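Local coordinates for motility-associated killing factor MakB (PDB 6W1W), which probably serves as one component of a tripartite cytotoxin of Vibrio cholerae that resembles the alpha-pore-forming toxins, at residues E50-M62 and Q134-D148. Sequence-based numbering, arbitrary orientation.
Sequences EVRSRTEILRAVM and QAKNAEELLASSIQD
Arg54 of helix 46-66 crosses Leu141 of helix 100-151 at about a right angle, and the outer half of its chain runs along that residue. Its CB packs against Leu142 CD2. With CG anti to the carbonyl carbon (chi1 -49°) and the chain extended as far as NE, Arg54 CD passes over the Leu141 backbone, 3.6 Å from Leu141 O. Arg54 NE lies 4.1 Å from both Leu141 O and Ser145 OG. The guanidinium then has Leu141 CB at its edge and Ser145 over one face, while Arg54 NH1 lies 3.4 Å from Leu141 CD2. At the far end, Arg54 NH2 forms a salt bridge of 2.8 Å with Glu50 OE2, one turn back on the same helix. Glu50 OE2 also accepts a hydrogen bond from Ser145 OG (2.8 Å), arriving from above the carboxylate plane. The arginine and the hydroxyl probably stabilise the charge on Glu50, whose OE2 has the like charge of Asp148 OD2 4.3 Å away.

Beside this polar cluster, Leu142 is a knob in a hole formed by Val51, Arg54, Thr55 and Leu58; both its CD1 and CD2 touch Thr55 CG2. Ile263 of helix 251-270 also touches Leu142. Farther along, Leu58 CD1 rests on Ala138 CB, where the small side chain permits close backbones, and Met62 SD meets Ala135 CB. The segments run antiparallel at 175°, with axes 9.3 Å apart, the close pairing expected in an elongated helical bundle, consistent with the resemblance to alpha-pore-forming toxins.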
# COMPACT_ATOMS: atom_id res chain seq x y z
N GLU A 50 11.19 10.58 -24.93
CA GLU A 50 9.82 10.11 -24.82
C GLU A 50 9.55 9.52 -23.44
O GLU A 50 8.48 9.75 -22.86
CB GLU A 50 9.54 9.07 -25.91
CG GLU A 50 8.08 8.73 -26.12
CD GLU A 50 7.86 7.85 -27.34
OE1 GLU A 50 8.09 8.33 -28.47
OE2 GLU A 50 7.47 6.68 -27.16
N VAL A 51 10.51 8.78 -22.88
CA VAL A 51 10.30 8.14 -21.59
C VAL A 51 10.24 9.18 -20.48
O VAL A 51 9.42 9.07 -19.55
CB VAL A 51 11.40 7.08 -21.33
CG1 VAL A 51 11.59 6.84 -19.85
CG2 VAL A 51 11.04 5.78 -22.01
N ARG A 52 11.09 10.20 -20.55
CA ARG A 52 11.06 11.26 -19.54
C ARG A 52 9.69 11.94 -19.51
O ARG A 52 9.17 12.25 -18.43
CB ARG A 52 12.15 12.29 -19.82
CG ARG A 52 13.12 12.50 -18.68
CD ARG A 52 14.14 13.59 -19.00
NE ARG A 52 14.60 13.52 -20.38
CZ ARG A 52 15.53 12.67 -20.81
NH1 ARG A 52 15.89 12.67 -22.09
NH2 ARG A 52 16.10 11.82 -19.97
N SER A 53 9.10 12.17 -20.68
CA SER A 53 7.78 12.79 -20.74
C SER A 53 6.72 11.90 -20.11
O SER A 53 5.91 12.37 -19.30
CB SER A 53 7.42 13.10 -22.19
OG SER A 53 8.30 14.08 -22.72
N ARG A 54 6.72 10.61 -20.44
CA ARG A 54 5.65 9.74 -19.97
C ARG A 54 5.74 9.45 -18.47
O ARG A 54 4.73 9.06 -17.87
CB ARG A 54 5.64 8.44 -20.77
CG ARG A 54 5.68 8.69 -22.26
CD ARG A 54 5.00 7.60 -23.06
NE ARG A 54 5.18 7.83 -24.49
CZ ARG A 54 4.56 7.15 -25.45
NH1 ARG A 54 3.69 6.20 -25.14
NH2 ARG A 54 4.79 7.43 -26.72
N THR A 55 6.91 9.64 -17.85
CA THR A 55 6.98 9.59 -16.40
C THR A 55 6.41 10.85 -15.78
O THR A 55 5.91 10.82 -14.65
CB THR A 55 8.42 9.39 -15.91
OG1 THR A 55 9.26 10.40 -16.47
CG2 THR A 55 8.94 8.02 -16.30
N GLU A 56 6.50 11.98 -16.49
CA GLU A 56 5.89 13.20 -16.00
C GLU A 56 4.37 13.08 -15.95
O GLU A 56 3.74 13.69 -15.08
CB GLU A 56 6.31 14.39 -16.87
CG GLU A 56 6.68 15.65 -16.09
CD GLU A 56 7.94 15.49 -15.27
OE1 GLU A 56 7.88 14.87 -14.18
OE2 GLU A 56 9.01 15.97 -15.71
N ILE A 57 3.78 12.29 -16.84
CA ILE A 57 2.33 12.11 -16.78
C ILE A 57 1.96 10.97 -15.85
O ILE A 57 0.87 10.98 -15.26
CB ILE A 57 1.72 11.92 -18.18
CG1 ILE A 57 1.97 10.51 -18.71
CG2 ILE A 57 2.24 12.98 -19.16
CD1 ILE A 57 1.31 10.25 -20.04
N LEU A 58 2.84 9.98 -15.67
CA LEU A 58 2.61 8.95 -14.66
C LEU A 58 2.54 9.57 -13.27
O LEU A 58 1.67 9.21 -12.47
CB LEU A 58 3.71 7.89 -14.71
CG LEU A 58 3.71 6.90 -13.53
CD1 LEU A 58 2.52 5.95 -13.62
CD2 LEU A 58 5.01 6.13 -13.46
N ARG A 59 3.46 10.49 -12.97
CA ARG A 59 3.38 11.24 -11.73
C ARG A 59 2.06 12.01 -11.64
O ARG A 59 1.42 12.05 -10.58
CB ARG A 59 4.58 12.19 -11.62
CG ARG A 59 5.06 12.47 -10.21
CD ARG A 59 6.03 13.65 -10.19
NE ARG A 59 6.87 13.70 -11.39
CZ ARG A 59 8.01 13.03 -11.54
NH1 ARG A 59 8.46 12.25 -10.57
NH2 ARG A 59 8.70 13.14 -12.67
N ALA A 60 1.62 12.60 -12.76
CA ALA A 60 0.41 13.42 -12.74
C ALA A 60 -0.86 12.57 -12.75
O ALA A 60 -1.87 12.98 -12.17
CB ALA A 60 0.41 14.38 -13.93
N VAL A 61 -0.83 11.41 -13.41
CA VAL A 61 -1.99 10.53 -13.42
C VAL A 61 -2.34 10.10 -12.00
O VAL A 61 -3.52 10.00 -11.63
CB VAL A 61 -1.72 9.33 -14.34
CG1 VAL A 61 -2.58 8.15 -13.94
CG2 VAL A 61 -1.99 9.70 -15.79
N MET A 62 -1.32 9.87 -11.16
CA MET A 62 -1.56 9.42 -9.80
C MET A 62 -1.91 10.56 -8.85
O MET A 62 -2.37 10.29 -7.73
CB MET A 62 -0.34 8.67 -9.27
CG MET A 62 0.07 7.51 -10.16
SD MET A 62 -1.31 6.41 -10.53
CE MET A 62 -1.70 5.78 -8.90
N GLN A 134 -5.74 3.67 -14.17
CA GLN A 134 -4.95 4.84 -14.53
C GLN A 134 -3.46 4.55 -14.44
O GLN A 134 -2.69 4.87 -15.35
CB GLN A 134 -5.35 6.02 -13.64
CG GLN A 134 -6.64 6.68 -14.07
CD GLN A 134 -6.66 6.92 -15.56
OE1 GLN A 134 -7.35 6.23 -16.31
NE2 GLN A 134 -5.88 7.90 -16.00
N ALA A 135 -3.03 3.92 -13.34
CA ALA A 135 -1.62 3.54 -13.19
C ALA A 135 -1.22 2.50 -14.23
O ALA A 135 -0.11 2.54 -14.76
CB ALA A 135 -1.37 3.02 -11.78
N LYS A 136 -2.12 1.57 -14.54
CA LYS A 136 -1.84 0.59 -15.59
C LYS A 136 -1.74 1.25 -16.96
O LYS A 136 -0.98 0.78 -17.82
CB LYS A 136 -2.92 -0.49 -15.59
CG LYS A 136 -2.77 -1.50 -14.47
CD LYS A 136 -1.38 -2.11 -14.53
CE LYS A 136 -0.98 -2.72 -13.21
NZ LYS A 136 0.48 -3.04 -13.20
N ASN A 137 -2.48 2.34 -17.19
CA ASN A 137 -2.40 3.03 -18.47
C ASN A 137 -1.06 3.72 -18.65
O ASN A 137 -0.37 3.50 -19.66
CB ASN A 137 -3.54 4.04 -18.60
CG ASN A 137 -4.75 3.48 -19.33
OD1 ASN A 137 -4.66 2.47 -20.04
ND2 ASN A 137 -5.90 4.14 -19.19
N ALA A 138 -0.67 4.56 -17.69
CA ALA A 138 0.59 5.30 -17.83
C ALA A 138 1.79 4.36 -17.83
O ALA A 138 2.84 4.70 -18.40
CB ALA A 138 0.73 6.32 -16.71
N GLU A 139 1.66 3.18 -17.22
CA GLU A 139 2.74 2.20 -17.27
C GLU A 139 2.92 1.66 -18.68
O GLU A 139 4.04 1.64 -19.21
CB GLU A 139 2.48 1.06 -16.28
CG GLU A 139 2.93 1.35 -14.85
CD GLU A 139 2.36 0.36 -13.85
OE1 GLU A 139 2.03 -0.78 -14.26
OE2 GLU A 139 2.22 0.72 -12.66
N GLU A 140 1.82 1.23 -19.31
CA GLU A 140 1.90 0.66 -20.66
C GLU A 140 2.48 1.65 -21.66
O GLU A 140 3.09 1.25 -22.66
CB GLU A 140 0.52 0.19 -21.11
CG GLU A 140 0.51 -0.53 -22.45
CD GLU A 140 -0.89 -0.89 -22.91
OE1 GLU A 140 -1.83 -0.77 -22.09
OE2 GLU A 140 -1.06 -1.28 -24.08
N LEU A 141 2.31 2.95 -21.40
CA LEU A 141 2.93 3.95 -22.26
C LEU A 141 4.44 3.93 -22.10
O LEU A 141 5.18 3.99 -23.10
CB LEU A 141 2.37 5.34 -21.94
CG LEU A 141 0.91 5.58 -22.30
CD1 LEU A 141 0.51 6.99 -21.88
CD2 LEU A 141 0.66 5.37 -23.79
N LEU A 142 4.92 3.86 -20.86
CA LEU A 142 6.36 3.72 -20.63
C LEU A 142 6.88 2.40 -21.17
O LEU A 142 7.92 2.35 -21.83
CB LEU A 142 6.65 3.85 -19.14
CG LEU A 142 6.70 5.29 -18.62
CD1 LEU A 142 6.63 5.32 -17.10
CD2 LEU A 142 7.97 5.97 -19.11
N ALA A 143 6.16 1.31 -20.89
CA ALA A 143 6.55 -0.00 -21.39
C ALA A 143 6.71 0.01 -22.90
O ALA A 143 7.71 -0.47 -23.44
CB ALA A 143 5.53 -1.05 -20.96
N SER A 144 5.72 0.56 -23.60
CA SER A 144 5.81 0.66 -25.06
C SER A 144 6.96 1.57 -25.48
O SER A 144 7.61 1.32 -26.50
CB SER A 144 4.48 1.17 -25.62
OG SER A 144 4.52 1.27 -27.04
N SER A 145 7.25 2.61 -24.69
CA SER A 145 8.24 3.60 -25.08
C SER A 145 9.66 3.06 -24.93
O SER A 145 10.51 3.30 -25.80
CB SER A 145 8.05 4.87 -24.26
OG SER A 145 8.79 5.95 -24.82
N ILE A 146 9.95 2.34 -23.84
CA ILE A 146 11.28 1.73 -23.70
C ILE A 146 11.46 0.60 -24.70
O ILE A 146 12.55 0.40 -25.24
CB ILE A 146 11.51 1.24 -22.25
CG1 ILE A 146 10.44 0.22 -21.85
CG2 ILE A 146 11.56 2.40 -21.28
CD1 ILE A 146 10.29 0.02 -20.36
N GLN A 147 10.38 -0.13 -24.99
CA GLN A 147 10.42 -1.22 -25.96
C GLN A 147 10.95 -0.75 -27.31
O GLN A 147 11.63 -1.51 -28.01
CB GLN A 147 9.03 -1.82 -26.13
CG GLN A 147 8.93 -3.29 -25.75
CD GLN A 147 9.74 -4.17 -26.68
OE1 GLN A 147 9.93 -3.85 -27.85
NE2 GLN A 147 10.22 -5.30 -26.16
N ASP A 148 10.65 0.49 -27.70
CA ASP A 148 11.21 1.02 -28.94
C ASP A 148 12.72 1.19 -28.83
O ASP A 148 13.45 0.90 -29.79
CB ASP A 148 10.55 2.35 -29.29
CG ASP A 148 9.10 2.19 -29.70
OD1 ASP A 148 8.79 1.24 -30.44
OD2 ASP A 148 8.26 3.01 -29.25